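PDB 3CLJ: protein NRD1 from Saccharomyces cerevisiae, which binds the phosphorylated C-terminal domain of RNA polymerase II through its CTD-interacting domain, as part of the Nrd1-Nab3-Sen1 transcription termination complex. Local coordinates for residues I46-Y49 / S50-C53. Numbering follows the deposited sequence.
Sequences IIDY and SRLC
Asp48 and Arg51, near the C-terminal end of helix 39-52 in the all-helical CTD-interacting domain, form a salt bridge: NH1 of Arg51 meets OD1 of Asp48 at 2.9 Å, nearly end-on to the oxygen but with an N-H angle of only 138°. The carboxylate and guanidinium planes stand 27° apart. With CG anti to its carbonyl carbon (chi1 -70°), Arg51 runs extended alongside Ile47, whose CG2 sits 3.7 Å above the centre of one guanidinium face. Both side chains face helix 90-111, where Glu103 grips NE in a second salt bridge. An alanine at Asp48 takes away the carboxylate and would probably leave NH1 without this mate and the guanidinium freer to shift, with Glu103 still on NE.

Tyr49, facing helix 58-77, makes a CH-pi contact: CB of Cys53 lies over a ring face, 3.9 Å from the centroid, with SG farther off at 4.7 Å as a sulfur-aromatic contact.

Backbone bonds stay helical through the N-H groups of Ser50 and Arg51. The last turn then tightens: Tyr49 O takes Leu52 N at 3.3 Å, beside weak i+4 bonds, before Cys53 leaves helical geometry. Ionic pairing thus marks the guanidinium side, while the tyrosine ring packs on the residue following the helix.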
ATOM      1  N   ILE A  46       4.448  -6.704  -0.554  1.00 46.50           N
ATOM      2  CA  ILE A  46       4.079  -5.447   0.076  1.00 45.02           C
ATOM      3  C   ILE A  46       2.798  -5.604   0.897  1.00 44.25           C
ATOM      4  O   ILE A  46       2.626  -4.927   1.888  1.00 45.33           O
ATOM      5  CB  ILE A  46       4.077  -4.215  -0.926  1.00 45.93           C
ATOM      6  CG1 ILE A  46       2.851  -4.194  -1.867  1.00 42.74           C
ATOM      7  CG2 ILE A  46       5.470  -4.105  -1.651  1.00 41.48           C
ATOM      8  CD1 ILE A  46       2.751  -2.949  -2.796  1.00 45.17           C
ATOM      9  N   ILE A  47       1.909  -6.471   0.446  1.00 43.50           N
ATOM     10  CA  ILE A  47       0.713  -6.898   1.223  1.00 42.91           C
ATOM     11  C   ILE A  47       1.132  -7.521   2.554  1.00 42.56           C
ATOM     12  O   ILE A  47       0.623  -7.164   3.627  1.00 43.47           O
ATOM     13  CB  ILE A  47      -0.177  -7.875   0.411  1.00 42.51           C
ATOM     14  CG1 ILE A  47      -0.870  -7.103  -0.749  1.00 41.46           C
ATOM     15  CG2 ILE A  47      -1.252  -8.501   1.304  1.00 41.58           C
ATOM     16  CD1 ILE A  47      -1.620  -7.979  -1.750  1.00 40.40           C
ATOM     17  N   ASP A  48       2.089  -8.440   2.471  1.00 42.51           N
ATOM     18  CA  ASP A  48       2.568  -9.171   3.625  1.00 42.66           C
ATOM     19  C   ASP A  48       3.386  -8.274   4.558  1.00 42.58           C
ATOM     20  O   ASP A  48       3.367  -8.446   5.782  1.00 42.91           O
ATOM     21  CB  ASP A  48       3.356 -10.402   3.145  1.00 41.49           C
ATOM     22  CG  ASP A  48       2.436 -11.495   2.553  1.00 42.35           C
ATOM     23  OD1 ASP A  48       1.215 -11.472   2.821  1.00 44.23           O
ATOM     24  OD2 ASP A  48       2.923 -12.450   1.881  1.00 42.06           O
ATOM     25  N   TYR A  49       4.123  -7.334   3.980  1.00 42.74           N
ATOM     26  CA  TYR A  49       4.832  -6.369   4.787  1.00 44.15           C
ATOM     27  C   TYR A  49       3.810  -5.579   5.657  1.00 44.09           C
ATOM     28  O   TYR A  49       4.010  -5.394   6.853  1.00 44.69           O
ATOM     29  CB  TYR A  49       5.636  -5.389   3.895  1.00 43.19           C
ATOM     30  CG  TYR A  49       6.266  -4.350   4.757  1.00 44.62           C
ATOM     31  CD1 TYR A  49       7.347  -4.690   5.604  1.00 45.08           C
ATOM     32  CD2 TYR A  49       5.741  -3.048   4.815  1.00 44.81           C
ATOM     33  CE1 TYR A  49       7.923  -3.718   6.451  1.00 45.85           C
ATOM     34  CE2 TYR A  49       6.311  -2.085   5.608  1.00 38.32           C
ATOM     35  CZ  TYR A  49       7.367  -2.438   6.474  1.00 44.06           C
ATOM     36  OH  TYR A  49       7.900  -1.491   7.325  1.00 46.03           O
ATOM     37  N   SER A  50       2.740  -5.119   5.038  1.00 42.72           N
ATOM     38  CA  SER A  50       1.617  -4.489   5.768  1.00 44.20           C
ATOM     39  C   SER A  50       1.040  -5.345   6.909  1.00 43.32           C
ATOM     40  O   SER A  50       0.714  -4.853   7.999  1.00 42.51           O
ATOM     41  CB  SER A  50       0.483  -4.119   4.779  1.00 42.02           C
ATOM     42  OG  SER A  50      -0.405  -3.170   5.361  1.00 46.01           O
ATOM     43  N   ARG A  51       0.819  -6.610   6.593  1.00 43.54           N
ATOM     44  CA  ARG A  51       0.317  -7.588   7.570  1.00 44.22           C
ATOM     45  C   ARG A  51       1.194  -7.816   8.775  1.00 43.79           C
ATOM     46  O   ARG A  51       0.682  -8.039   9.854  1.00 43.13           O
ATOM     47  CB  ARG A  51       0.088  -8.945   6.911  1.00 43.47           C
ATOM     48  CG  ARG A  51      -1.065  -8.925   5.984  1.00 42.72           C
ATOM     49  CD  ARG A  51      -1.117 -10.250   5.262  1.00 45.07           C
ATOM     50  NE  ARG A  51      -2.430 -10.375   4.603  1.00 47.97           N
ATOM     51  CZ  ARG A  51      -2.681 -11.127   3.531  1.00 44.98           C
ATOM     52  NH1 ARG A  51      -1.699 -11.880   2.996  1.00 43.19           N
ATOM     53  NH2 ARG A  51      -3.934 -11.189   3.057  1.00 39.46           N
ATOM     54  N   LEU A  52       2.503  -7.750   8.582  1.00 43.10           N
ATOM     55  CA  LEU A  52       3.443  -8.276   9.547  1.00 44.08           C
ATOM     56  C   LEU A  52       4.340  -7.221  10.217  1.00 44.93           C
ATOM     57  O   LEU A  52       5.066  -7.542  11.150  1.00 45.28           O
ATOM     58  CB  LEU A  52       4.345  -9.324   8.840  1.00 43.87           C
ATOM     59  CG  LEU A  52       3.577 -10.590   8.360  1.00 43.75           C
ATOM     60  CD1 LEU A  52       4.410 -11.504   7.410  1.00 39.42           C
ATOM     61  CD2 LEU A  52       2.980 -11.396   9.511  1.00 41.47           C
ATOM     62  N   CYS A  53       4.316  -5.982   9.734  1.00 44.47           N
ATOM     63  CA  CYS A  53       5.247  -4.991  10.220  1.00 44.39           C
ATOM     64  C   CYS A  53       4.842  -4.526  11.647  1.00 44.00           C
ATOM     65  O   CYS A  53       3.694  -4.719  12.063  1.00 42.64           O
ATOM     66  CB  CYS A  53       5.317  -3.790   9.239  1.00 43.23           C
ATOM     67  SG  CYS A  53       3.773  -2.887   9.108  1.00 45.50           S
TER